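Local coordinates for cleavage and polyadenylation specificity factor 100 KD subunit (Methanosarcina mazei, PDB 2XR1), which probably terminates transcription genome-wide through zinc-dependent endonucleolytic cleavage of nascent RNA followed by 5'-3' degradation, at residues Ala188-Phe200 and Asp212-Tyr226. Sequence-based numbering, arbitrary orientation.
Sequences ALGGCKEVGRSCF and DCGVNVGSDENMTPY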
loop_
_atom_site.group_PDB
_atom_site.type_symbol
_atom_site.label_atom_id
_atom_site.label_comp_id
_atom_site.label_asym_id
_atom_site.label_seq_id
_atom_site.Cartn_x
_atom_site.Cartn_y
_atom_site.Cartn_z
ATOM N N ALA B 188 2.685 -5.092 4.140
ATOM C CA ALA B 188 2.361 -6.096 5.167
ATOM C C ALA B 188 0.846 -6.207 5.306
ATOM O O ALA B 188 0.151 -5.186 5.433
ATOM C CB ALA B 188 2.996 -5.728 6.521
ATOM N N LEU B 189 0.330 -7.426 5.279
ATOM C CA LEU B 189 -1.080 -7.607 5.429
ATOM C C LEU B 189 -1.474 -8.397 6.683
ATOM O O LEU B 189 -2.656 -8.625 6.923
ATOM C CB LEU B 189 -1.608 -8.307 4.211
ATOM C CG LEU B 189 -1.364 -7.561 2.906
ATOM C CD1 LEU B 189 -1.683 -8.502 1.742
ATOM C CD2 LEU B 189 -2.202 -6.300 2.808
ATOM N N GLY B 190 -0.486 -8.820 7.452
ATOM C CA GLY B 190 -0.686 -9.463 8.731
ATOM C C GLY B 190 0.640 -10.056 9.152
ATOM O O GLY B 190 1.453 -10.335 8.315
ATOM N N GLY B 191 0.846 -10.269 10.439
ATOM C CA GLY B 191 2.078 -10.875 10.925
ATOM C C GLY B 191 3.106 -9.864 11.423
ATOM O O GLY B 191 4.291 -10.195 11.591
ATOM N N CYS B 192 2.643 -8.644 11.694
ATOM C CA CYS B 192 3.527 -7.571 12.099
ATOM C C CYS B 192 3.144 -7.080 13.477
ATOM O O CYS B 192 1.985 -6.753 13.745
ATOM C CB CYS B 192 3.532 -6.449 11.044
ATOM S SG CYS B 192 4.315 -7.032 9.453
ATOM N N LYS B 193 4.135 -7.059 14.360
ATOM C CA LYS B 193 3.920 -6.701 15.771
ATOM C C LYS B 193 2.919 -7.652 16.399
ATOM O O LYS B 193 2.261 -7.319 17.376
ATOM C CB LYS B 193 3.493 -5.240 15.919
ATOM C CG LYS B 193 4.580 -4.227 15.552
ATOM C CD LYS B 193 4.039 -2.816 15.680
ATOM C CE LYS B 193 5.087 -1.714 15.553
ATOM N NZ LYS B 193 5.613 -1.587 14.173
ATOM N N GLU B 194 2.823 -8.847 15.812
ATOM C CA GLU B 194 1.963 -9.928 16.313
ATOM C C GLU B 194 2.561 -11.262 15.818
ATOM O O GLU B 194 3.369 -11.312 14.908
ATOM C CB GLU B 194 0.507 -9.769 15.852
ATOM C CG GLU B 194 0.347 -9.846 14.333
ATOM C CD GLU B 194 -1.005 -9.337 13.766
ATOM O OE1 GLU B 194 -1.918 -8.838 14.503
ATOM O OE2 GLU B 194 -1.141 -9.443 12.531
ATOM N N VAL B 195 2.194 -12.328 16.485
ATOM C CA VAL B 195 2.389 -13.667 15.961
ATOM C C VAL B 195 1.057 -14.016 15.395
ATOM O O VAL B 195 0.046 -13.738 16.026
ATOM C CB VAL B 195 2.726 -14.646 17.076
ATOM C CG1 VAL B 195 2.625 -16.007 16.569
ATOM C CG2 VAL B 195 4.150 -14.358 17.594
ATOM N N GLY B 196 0.992 -14.569 14.210
ATOM C CA GLY B 196 -0.302 -14.870 13.639
ATOM C C GLY B 196 -0.559 -14.123 12.351
ATOM O O GLY B 196 -0.102 -13.013 12.182
ATOM N N ARG B 197 -1.283 -14.803 11.455
ATOM C CA ARG B 197 -1.768 -14.318 10.174
ATOM C C ARG B 197 -0.735 -13.593 9.326
ATOM O O ARG B 197 -1.037 -12.582 8.718
ATOM C CB ARG B 197 -3.040 -13.500 10.337
ATOM C CG ARG B 197 -2.931 -12.322 11.292
ATOM C CD ARG B 197 -4.072 -11.312 11.113
ATOM N NE ARG B 197 -3.776 -10.116 11.864
ATOM C CZ ARG B 197 -4.575 -9.074 11.979
ATOM N NH1 ARG B 197 -5.752 -9.060 11.367
ATOM N NH2 ARG B 197 -4.188 -8.042 12.732
ATOM N N SER B 198 0.471 -14.153 9.287
ATOM C CA SER B 198 1.501 -13.764 8.386
ATOM C C SER B 198 0.956 -13.742 6.987
ATOM O O SER B 198 0.226 -14.672 6.562
ATOM C CB SER B 198 2.657 -14.756 8.441
ATOM O OG SER B 198 3.486 -14.607 9.612
ATOM N N CYS B 199 1.328 -12.681 6.266
ATOM C CA CYS B 199 0.885 -12.458 4.898
ATOM C C CYS B 199 1.552 -11.163 4.393
ATOM O O CYS B 199 1.377 -10.112 5.003
ATOM C CB CYS B 199 -0.636 -12.324 4.850
ATOM S SG CYS B 199 -1.281 -12.155 3.176
ATOM N N PHE B 200 2.357 -11.250 3.338
ATOM C CA PHE B 200 3.154 -10.128 2.874
ATOM C C PHE B 200 3.026 -10.009 1.364
ATOM O O PHE B 200 2.873 -10.994 0.630
ATOM C CB PHE B 200 4.626 -10.337 3.268
ATOM C CG PHE B 200 4.861 -10.258 4.728
ATOM C CD1 PHE B 200 5.165 -9.015 5.342
ATOM C CD2 PHE B 200 4.726 -11.370 5.519
ATOM C CE1 PHE B 200 5.347 -8.920 6.707
ATOM C CE2 PHE B 200 4.894 -11.271 6.921
ATOM C CZ PHE B 200 5.210 -10.047 7.513
ATOM N N ASP B 212 3.062 -16.110 2.164
ATOM C CA ASP B 212 2.231 -16.613 3.260
ATOM C C ASP B 212 0.813 -16.009 3.259
ATOM O O ASP B 212 0.566 -14.944 2.701
ATOM C CB ASP B 212 2.922 -16.483 4.643
ATOM C CG ASP B 212 4.106 -17.487 4.833
ATOM O OD1 ASP B 212 4.157 -18.485 4.055
ATOM O OD2 ASP B 212 4.987 -17.301 5.771
ATOM N N CYS B 213 -0.120 -16.742 3.855
ATOM C CA CYS B 213 -1.407 -16.249 4.146
ATOM C C CYS B 213 -2.021 -17.018 5.295
ATOM O O CYS B 213 -2.795 -17.926 5.056
ATOM C CB CYS B 213 -2.268 -16.360 2.934
ATOM S SG CYS B 213 -3.744 -15.392 3.162
ATOM N N GLY B 214 -1.707 -16.613 6.540
ATOM C CA GLY B 214 -1.993 -17.424 7.721
ATOM C C GLY B 214 -3.303 -17.185 8.416
ATOM O O GLY B 214 -3.990 -16.225 8.120
ATOM N N VAL B 215 -3.648 -18.068 9.351
ATOM C CA VAL B 215 -4.748 -17.839 10.273
ATOM C C VAL B 215 -4.229 -17.079 11.463
ATOM O O VAL B 215 -3.055 -17.118 11.736
ATOM C CB VAL B 215 -5.378 -19.155 10.813
ATOM C CG1 VAL B 215 -5.995 -19.943 9.713
ATOM C CG2 VAL B 215 -4.335 -19.984 11.534
ATOM N N ASN B 216 -5.100 -16.402 12.193
ATOM C CA ASN B 216 -4.670 -15.771 13.421
ATOM C C ASN B 216 -4.429 -16.823 14.518
ATOM O O ASN B 216 -5.050 -17.905 14.544
ATOM C CB ASN B 216 -5.695 -14.732 13.933
ATOM C CG ASN B 216 -5.045 -13.647 14.805
ATOM O OD1 ASN B 216 -3.905 -13.245 14.561
ATOM N ND2 ASN B 216 -5.747 -13.189 15.808
ATOM N N VAL B 217 -3.528 -16.455 15.421
ATOM C CA VAL B 217 -3.198 -17.182 16.637
ATOM C C VAL B 217 -3.439 -16.169 17.725
ATOM O O VAL B 217 -2.827 -15.105 17.697
ATOM C CB VAL B 217 -1.675 -17.558 16.670
ATOM C CG1 VAL B 217 -1.261 -18.085 18.051
ATOM C CG2 VAL B 217 -1.336 -18.571 15.592
ATOM N N GLY B 218 -4.319 -16.473 18.669
ATOM C CA GLY B 218 -4.621 -15.546 19.773
ATOM C C GLY B 218 -6.063 -15.612 20.241
ATOM O O GLY B 218 -6.729 -16.655 20.088
ATOM N N SER B 219 -6.540 -14.505 20.832
ATOM C CA SER B 219 -7.893 -14.433 21.410
ATOM C C SER B 219 -8.966 -14.694 20.359
ATOM O O SER B 219 -9.829 -15.551 20.570
ATOM C CB SER B 219 -8.145 -13.073 22.077
ATOM O OG SER B 219 -7.952 -13.149 23.478
ATOM N N ASP B 220 -8.898 -13.977 19.227
ATOM C CA ASP B 220 -9.910 -14.109 18.170
ATOM C C ASP B 220 -9.391 -14.893 16.983
ATOM O O ASP B 220 -8.503 -14.424 16.276
ATOM C CB ASP B 220 -10.400 -12.747 17.688
ATOM C CG ASP B 220 -11.595 -12.866 16.742
ATOM O OD1 ASP B 220 -11.549 -13.669 15.794
ATOM O OD2 ASP B 220 -12.598 -12.155 16.952
ATOM N N GLU B 221 -10.013 -16.058 16.761
ATOM C CA GLU B 221 -9.636 -17.016 15.699
ATOM C C GLU B 221 -10.112 -16.595 14.332
ATOM O O GLU B 221 -9.469 -16.902 13.344
ATOM C CB GLU B 221 -10.229 -18.408 15.964
ATOM C CG GLU B 221 -9.873 -19.037 17.316
ATOM C CD GLU B 221 -8.538 -19.773 17.292
ATOM O OE1 GLU B 221 -7.595 -19.324 16.561
ATOM O OE2 GLU B 221 -8.440 -20.800 18.024
ATOM N N ASN B 222 -11.239 -15.902 14.265
ATOM C CA ASN B 222 -11.789 -15.481 12.979
ATOM C C ASN B 222 -10.871 -14.485 12.236
ATOM O O ASN B 222 -10.861 -14.479 11.028
ATOM C CB ASN B 222 -13.197 -14.876 13.141
ATOM C CG ASN B 222 -14.125 -15.701 14.094
ATOM O OD1 ASN B 222 -14.992 -15.130 14.796
ATOM N ND2 ASN B 222 -13.939 -17.030 14.110
ATOM N N MET B 223 -10.092 -13.684 12.960
ATOM C CA MET B 223 -9.240 -12.606 12.385
ATOM C C MET B 223 -8.304 -13.048 11.248
ATOM O O MET B 223 -7.471 -13.917 11.395
ATOM C CB MET B 223 -8.401 -11.941 13.491
ATOM C CG MET B 223 -8.404 -10.408 13.487
ATOM S SD MET B 223 -7.563 -9.629 14.948
ATOM C CE MET B 223 -8.974 -9.075 15.937
ATOM N N THR B 224 -8.461 -12.423 10.100
ATOM C CA THR B 224 -7.705 -12.766 8.933
ATOM C C THR B 224 -6.697 -11.668 8.653
ATOM O O THR B 224 -6.741 -10.614 9.252
ATOM C CB THR B 224 -8.645 -12.872 7.726
ATOM O OG1 THR B 224 -9.134 -11.571 7.403
ATOM C CG2 THR B 224 -9.825 -13.788 8.022
ATOM N N PRO B 225 -5.764 -11.915 7.747
ATOM C CA PRO B 225 -4.991 -10.796 7.238
ATOM C C PRO B 225 -5.910 -9.794 6.499
ATOM O O PRO B 225 -7.055 -10.130 6.171
ATOM C CB PRO B 225 -4.041 -11.446 6.268
ATOM C CG PRO B 225 -3.998 -12.873 6.668
ATOM C CD PRO B 225 -5.293 -13.205 7.246
ATOM N N TYR B 226 -5.417 -8.577 6.276
ATOM C CA TYR B 226 -6.191 -7.578 5.550
ATOM C C TYR B 226 -6.176 -7.885 4.044
ATOM O O TYR B 226 -5.492 -7.228 3.265
ATOM C CB TYR B 226 -5.667 -6.144 5.826
ATOM C CG TYR B 226 -5.777 -5.711 7.261
ATOM C CD1 TYR B 226 -6.917 -5.156 7.734
ATOM C CD2 TYR B 226 -4.739 -5.918 8.141
ATOM C CE1 TYR B 226 -7.030 -4.799 9.083
ATOM C CE2 TYR B 226 -4.834 -5.581 9.451
ATOM C CZ TYR B 226 -5.963 -5.031 9.918
ATOM O OH TYR B 226 -6.042 -4.675 11.217
#
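R197 reaches T224 with CG held between its own backbone N and carbonyl carbon (chi1 56°) and the chain extended from CG to NE. This lays the guanidinium along loop 212-226. R197 NH1 donates to T224 O at 2.8 Å, near the guanidinium plane. E194, in 188-200 like the arginine, takes the edge that carries NE and NH2. R197 NE meets E194 OE2 at 2.8 Å and R197 NH2 meets E194 OE1 at 3.0 Å, a side-on salt bridge. E194 OE2 also accepts from G191 N. The guanidinium is thus fixed in rotation by bonds to both loops. M223 SD lies over one of its faces. N216 has CG anti to the backbone N (chi1 -154°), which sets its amide alongside the arginine with N216 OD1 3.5 Å from R197 CG. N216 ND2 donates to D220 O.

Backbone bonds tie the loops at three further points. R197 N donates to V215 O from above the carbonyl plane. G214 N donates to S198 O at 2.7 Å, and Y226 N to L189 O at 2.8 Å. P225 rests its CG against R197 O and CB, with P225 CB 3.8 Å from C199 CB.

The contact belongs to the metallo-beta-lactamase fold and borders its two-zinc site. D212 OD2 is hydrogen-bonded to H250 ND1 and to T244 OG1; H250 is a zinc ligand, so D212 is second-shell. The Y226 ring meets that of W183 of the second subunit, planes at about 90°. The loop between strands 185-190 and 199-203 packs on the one that follows strand 208-211 of the same sheet. C213 touches helix 254-259, and V215 and V217 touch helix 248-251.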